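Local coordinates for CRISPR-associated endoribonuclease Cse3 (Thermus thermophilus, PDB 2Y8Y), which cleaves CRISPR transcripts as an endoribonuclease of antiviral defence and retains the crRNA once it has been processed, at residues L7-L12 against P60-V65; R140-E145 against E181-V186. All coordinates share one frame; numbering follows the deposited sequence.

Contact 1. Residues L7-L12 against P60-V65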
loop_
_atom_site.group_PDB
_atom_site.type_symbol
_atom_site.label_atom_id
_atom_site.label_comp_id
_atom_site.label_asym_id
_atom_site.label_seq_id
_atom_site.Cartn_x
_atom_site.Cartn_y
_atom_site.Cartn_z
ATOM N N LEU A 7 2.736 1.633 11.956
ATOM C CA LEU A 7 2.551 0.348 11.315
ATOM C C LEU A 7 1.895 -0.616 12.283
ATOM O O LEU A 7 2.403 -0.827 13.382
ATOM C CB LEU A 7 3.891 -0.232 10.872
ATOM C CG LEU A 7 4.628 0.643 9.872
ATOM C CD1 LEU A 7 5.877 -0.049 9.342
ATOM C CD2 LEU A 7 3.671 1.004 8.749
ATOM N N THR A 8 0.766 -1.194 11.885
ATOM C CA THR A 8 0.105 -2.218 12.685
ATOM C C THR A 8 0.042 -3.507 11.896
ATOM O O THR A 8 -0.412 -3.518 10.761
ATOM C CB THR A 8 -1.344 -1.824 13.036
ATOM O OG1 THR A 8 -1.350 -0.534 13.662
ATOM C CG2 THR A 8 -1.991 -2.855 13.967
ATOM N N LYS A 9 0.500 -4.595 12.507
ATOM C CA LYS A 9 0.302 -5.916 11.943
ATOM C C LYS A 9 -0.928 -6.542 12.578
ATOM O O LYS A 9 -0.997 -6.685 13.807
ATOM C CB LYS A 9 1.521 -6.798 12.206
ATOM C CG LYS A 9 1.379 -8.226 11.713
ATOM C CD LYS A 9 2.677 -8.988 11.919
ATOM C CE LYS A 9 2.460 -10.488 11.865
ATOM N NZ LYS A 9 3.682 -11.217 12.304
ATOM N N LEU A 10 -1.903 -6.903 11.750
ATOM C CA LEU A 10 -3.066 -7.652 12.215
ATOM C C LEU A 10 -3.004 -9.070 11.669
ATOM O O LEU A 10 -2.832 -9.270 10.469
ATOM C CB LEU A 10 -4.368 -6.995 11.749
ATOM C CG LEU A 10 -4.570 -5.504 12.016
ATOM C CD1 LEU A 10 -5.787 -4.988 11.263
ATOM C CD2 LEU A 10 -4.707 -5.209 13.506
ATOM N N VAL A 11 -3.127 -10.061 12.545
ATOM C CA VAL A 11 -3.253 -11.437 12.089
ATOM C C VAL A 11 -4.713 -11.835 12.229
ATOM O O VAL A 11 -5.209 -12.044 13.331
ATOM C CB VAL A 11 -2.340 -12.393 12.869
ATOM C CG1 VAL A 11 -2.579 -13.820 12.426
ATOM C CG2 VAL A 11 -0.885 -12.016 12.660
ATOM N N LEU A 12 -5.417 -11.904 11.107
ATOM C CA LEU A 12 -6.853 -12.143 11.157
ATOM C C LEU A 12 -7.215 -13.588 11.504
ATOM O O LEU A 12 -6.492 -14.527 11.174
ATOM C CB LEU A 12 -7.540 -11.687 9.866
ATOM C CG LEU A 12 -8.015 -10.224 9.842
ATOM C CD1 LEU A 12 -6.880 -9.250 10.120
ATOM C CD2 LEU A 12 -8.692 -9.893 8.522
ATOM N N PRO A 60 -1.935 -17.919 9.463
ATOM C CA PRO A 60 -3.163 -17.172 9.164
ATOM C C PRO A 60 -2.875 -15.868 8.421
ATOM O O PRO A 60 -1.731 -15.404 8.425
ATOM C CB PRO A 60 -3.757 -16.892 10.556
ATOM C CG PRO A 60 -2.645 -17.166 11.529
ATOM C CD PRO A 60 -1.819 -18.231 10.895
ATOM N N PRO A 61 -3.905 -15.283 7.785
ATOM C CA PRO A 61 -3.770 -14.071 6.969
ATOM C C PRO A 61 -3.194 -12.895 7.755
ATOM O O PRO A 61 -3.595 -12.658 8.899
ATOM C CB PRO A 61 -5.215 -13.756 6.564
ATOM C CG PRO A 61 -5.957 -15.030 6.730
ATOM C CD PRO A 61 -5.303 -15.735 7.871
ATOM N N VAL A 62 -2.269 -12.173 7.132
ATOM C CA VAL A 62 -1.662 -10.996 7.730
ATOM C C VAL A 62 -2.038 -9.726 6.977
ATOM O O VAL A 62 -1.859 -9.632 5.762
ATOM C CB VAL A 62 -0.130 -11.106 7.768
ATOM C CG1 VAL A 62 0.458 -9.858 8.356
ATOM C CG2 VAL A 62 0.297 -12.330 8.584
ATOM N N VAL A 63 -2.548 -8.736 7.701
ATOM C CA VAL A 63 -2.820 -7.431 7.111
ATOM C C VAL A 63 -1.892 -6.412 7.746
ATOM O O VAL A 63 -1.854 -6.274 8.969
ATOM C CB VAL A 63 -4.278 -6.996 7.326
ATOM C CG1 VAL A 63 -4.524 -5.589 6.784
ATOM C CG2 VAL A 63 -5.217 -7.992 6.683
ATOM N N LEU A 64 -1.133 -5.709 6.915
ATOM C CA LEU A 64 -0.279 -4.622 7.374
ATOM C C LEU A 64 -0.985 -3.303 7.129
ATOM O O LEU A 64 -1.412 -3.022 6.006
ATOM C CB LEU A 64 1.062 -4.636 6.639
ATOM C CG LEU A 64 2.035 -5.758 7.012
ATOM C CD1 LEU A 64 1.358 -7.100 6.958
ATOM C CD2 LEU A 64 3.252 -5.744 6.105
ATOM N N VAL A 65 -1.122 -2.495 8.177
ATOM C CA VAL A 65 -1.840 -1.229 8.075
ATOM C C VAL A 65 -0.917 -0.085 8.412
ATOM O O VAL A 65 -0.291 -0.085 9.470
ATOM C CB VAL A 65 -3.016 -1.160 9.071
ATOM C CG1 VAL A 65 -3.821 0.117 8.845
ATOM C CG2 VAL A 65 -3.893 -2.400 8.963
HETATM O O HOH W 1 -1.383 1.578 11.782
#
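Residues 7-12 pair antiparallel with 62-65 as the two inner strands of the four-stranded N-terminal sheet, between strands 49-52 and 81-89, and Pro60 and Pro61 lead into the second strand. The hydrogen-bonded pairs are Thr8 with Val65 and Leu10 with Val63. In the second, Leu10 N gives a bond to Val63 O at 2.9 Å and 175° and takes one back from Val63 N. At the Leu12 end the pairing slackens: Leu12 N still reaches Pro61 O at 3.0 Å, but the bond is bent to 144°. The two faces differ. On the buried one, Leu10 CD1 meets Val65 CG2 at 3.9 Å and Leu12 CD1 meets Val63 CG2 at 4.0 Å, each pair interleaving diagonally across the strands beneath helix 26-34, whose Met29 and Leu33 lie against this face. The other, more open face carries Lys9, Val11, Val62 and Leu64. Here Lys9, extended with CG anti to the backbone N (chi1 177°), runs over Val62, its CG 3.8 Å from Val62 CG1, and its charged end engages Phe84 in a cation-pi contact. Val11 CG1 presses on the ring of Pro60, only 3.5 Å from Pro60 CG, tight for two carbons. At the far end a water ties Thr8 OG1 (2.8 Å) to Val65 O, while Trp73 NE1 also bonds to the same hydroxyl. Strand order 2-3-1-4, with strands one and three paired centrally and helix 26-34 on the Leu10 face, is that of a ferredoxin-like sheet, here without a helix between strands three and four.

Contact 2. Residues R140-E145 against E181-V186; sequences RLLEGE and EGRLEV
Arg140 and Glu185 form an antiparallel hydrogen-bonded pair where strand 139-144 joins strand 173-186 in the C-terminal sheet. The succession of strands and helices here is consistent with a second ferredoxin-like unit, with 98-110 as its first strand, 139-144 in the region of its second and 173-186 as its third. Three backbone bonds join the strands: Glu185 N donates to Arg140 O at 2.8 Å, Arg140 N returns a bond to Glu185 O, and Leu142 N reaches Arg183 O at 2.9 Å. Leu142 fills the tight part. Its CD2 branch sits against the aliphatic stem of Glu185, 3.8 Å from Glu185 CB, while the CD1 branch lies over one face of the Arg183 guanidinium, offset toward the rim, with Leu142 CD1 just 3.2 Å from Arg183 NH1; Trp149 also engages that guanidinium in a cation-pi contact. On the other side of the sheet Leu141 and Leu184 diverge from each other, yet both rest on Leu134 of helix 123-136 and on Phe101. The solvent side is looser. Glu185 CG stands between its backbone N and carbonyl carbon (chi1 61°), from where the extended chain runs alongside Arg140, pointing the same way. They form a salt bridge, but the hydrogen bond within it is weak: Arg140 NH1 is 3.3 Å from Glu185 OE2, and the guanidinium and carboxylate planes are almost perpendicular. Beyond Leu142 the chain leaves 181-186, and Glu143 to Glu145 are exposed and make no contact with it. A water donates both to Glu185 OE2 at 3.0 Å and to Leu141 O at 2.6 Å.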
loop_
_atom_site.group_PDB
_atom_site.type_symbol
_atom_site.label_atom_id
_atom_site.label_comp_id
_atom_site.label_asym_id
_atom_site.label_seq_id
_atom_site.Cartn_x
_atom_site.Cartn_y
_atom_site.Cartn_z
ATOM N N ARG A 140 14.319 5.908 -6.980
ATOM C CA ARG A 140 14.668 5.375 -8.302
ATOM C C ARG A 140 14.945 3.891 -8.150
ATOM O O ARG A 140 15.641 3.492 -7.229
ATOM C CB ARG A 140 15.903 6.086 -8.881
ATOM C CG ARG A 140 16.176 5.767 -10.358
ATOM C CD ARG A 140 17.363 6.557 -10.922
ATOM N NE ARG A 140 17.242 8.000 -10.703
ATOM C CZ ARG A 140 18.137 8.727 -10.041
ATOM N NH1 ARG A 140 19.212 8.139 -9.540
ATOM N NH2 ARG A 140 17.954 10.029 -9.878
ATOM N N LEU A 141 14.427 3.058 -9.052
ATOM C CA LEU A 141 14.814 1.647 -9.010
ATOM C C LEU A 141 16.321 1.478 -9.171
ATOM O O LEU A 141 16.970 2.224 -9.916
ATOM C CB LEU A 141 14.136 0.865 -10.129
ATOM C CG LEU A 141 12.704 0.414 -9.971
ATOM C CD1 LEU A 141 12.323 -0.438 -11.188
ATOM C CD2 LEU A 141 12.549 -0.369 -8.681
ATOM N N LEU A 142 16.887 0.486 -8.497
ATOM C CA LEU A 142 18.283 0.133 -8.721
ATOM C C LEU A 142 18.368 -0.697 -9.996
ATOM O O LEU A 142 17.396 -1.337 -10.383
ATOM C CB LEU A 142 18.836 -0.684 -7.553
ATOM C CG LEU A 142 19.001 0.049 -6.221
ATOM C CD1 LEU A 142 19.841 -0.772 -5.256
ATOM C CD2 LEU A 142 19.630 1.407 -6.449
ATOM N N GLU A 143 19.522 -0.695 -10.649
ATOM C CA GLU A 143 19.657 -1.500 -11.858
ATOM C C GLU A 143 20.669 -2.632 -11.744
ATOM O O GLU A 143 21.399 -2.742 -10.759
ATOM C CB GLU A 143 19.953 -0.622 -13.080
ATOM C CG GLU A 143 18.695 -0.064 -13.731
ATOM C CD GLU A 143 18.984 0.780 -14.957
ATOM O OE1 GLU A 143 20.139 0.765 -15.433
ATOM O OE2 GLU A 143 18.054 1.461 -15.443
ATOM N N GLY A 144 20.679 -3.485 -12.763
ATOM C CA GLY A 144 21.645 -4.560 -12.879
ATOM C C GLY A 144 22.005 -4.742 -14.339
ATOM O O GLY A 144 21.425 -4.089 -15.207
ATOM N N GLU A 145 22.957 -5.627 -14.617
ATOM C CA GLU A 145 23.366 -5.880 -15.995
ATOM C C GLU A 145 22.209 -6.406 -16.836
ATOM O O GLU A 145 22.203 -6.251 -18.058
ATOM C CB GLU A 145 24.535 -6.868 -16.053
ATOM C CG GLU A 145 25.816 -6.366 -15.418
ATOM C CD GLU A 145 25.780 -6.448 -13.908
ATOM O OE1 GLU A 145 24.999 -7.266 -13.376
ATOM O OE2 GLU A 145 26.525 -5.692 -13.254
ATOM N N GLU A 181 8.191 -6.316 -6.082
ATOM C CA GLU A 181 9.225 -6.348 -5.044
ATOM C C GLU A 181 10.559 -6.062 -5.701
ATOM O O GLU A 181 10.826 -6.545 -6.798
ATOM C CB GLU A 181 9.273 -7.724 -4.390
ATOM C CG GLU A 181 10.201 -7.796 -3.211
ATOM C CD GLU A 181 10.068 -9.099 -2.462
ATOM O OE1 GLU A 181 10.468 -10.141 -3.018
ATOM O OE2 GLU A 181 9.556 -9.076 -1.324
ATOM N N GLY A 182 11.410 -5.279 -5.057
ATOM C CA GLY A 182 12.700 -5.000 -5.645
ATOM C C GLY A 182 13.587 -4.178 -4.739
ATOM O O GLY A 182 13.436 -4.193 -3.517
ATOM N N ARG A 183 14.530 -3.485 -5.361
ATOM C CA ARG A 183 15.449 -2.620 -4.626
ATOM C C ARG A 183 15.460 -1.250 -5.283
ATOM O O ARG A 183 15.442 -1.116 -6.510
ATOM C CB ARG A 183 16.859 -3.219 -4.590
ATOM C CG ARG A 183 16.954 -4.508 -3.808
ATOM C CD ARG A 183 18.377 -5.055 -3.794
ATOM N NE ARG A 183 19.307 -4.217 -3.031
ATOM C CZ ARG A 183 20.408 -3.666 -3.539
ATOM N NH1 ARG A 183 20.718 -3.856 -4.813
ATOM N NH2 ARG A 183 21.196 -2.927 -2.774
ATOM N N LEU A 184 15.469 -0.227 -4.450
ATOM C CA LEU A 184 15.462 1.143 -4.931
ATOM C C LEU A 184 16.451 1.997 -4.153
ATOM O O LEU A 184 17.060 1.544 -3.176
ATOM C CB LEU A 184 14.049 1.735 -4.890
ATOM C CG LEU A 184 13.309 1.747 -3.546
ATOM C CD1 LEU A 184 13.968 2.699 -2.552
ATOM C CD2 LEU A 184 11.852 2.138 -3.746
ATOM N N GLU A 185 16.634 3.229 -4.606
ATOM C CA GLU A 185 17.408 4.198 -3.840
ATOM C C GLU A 185 16.604 5.471 -3.629
ATOM O O GLU A 185 15.731 5.820 -4.437
ATOM C CB GLU A 185 18.750 4.506 -4.508
ATOM C CG GLU A 185 18.641 5.114 -5.888
ATOM C CD GLU A 185 19.994 5.541 -6.438
ATOM O OE1 GLU A 185 20.896 5.856 -5.634
ATOM O OE2 GLU A 185 20.146 5.574 -7.673
ATOM N N VAL A 186 16.910 6.161 -2.537
ATOM C CA VAL A 186 16.347 7.471 -2.244
ATOM C C VAL A 186 17.085 8.514 -3.073
ATOM O O VAL A 186 18.318 8.561 -3.083
ATOM C CB VAL A 186 16.531 7.800 -0.759
ATOM C CG1 VAL A 186 16.035 9.219 -0.441
ATOM C CG2 VAL A 186 15.830 6.762 0.079
HETATM O O HOH W 2 19.253 3.547 -9.693
#

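In the fold
Contacts 1 and 2 follow one another along the chain and belong to different sheets. Their centres are 27 Å apart and their nearest atoms about 10 Å, so neither touches the other. Contact 1 is central to its sheet, whereas contact 2 holds a short, broken strand against the long strand 173-186 of the other. Neither reaches the bound RNA: the nearest atoms are about 12 Å away for contact 1 and about 14 Å for contact 2. Contact 1 lies away from the annotated site, though helix 26-34, which packs on it, carries Tyr27, inferred to stabilise the transition state.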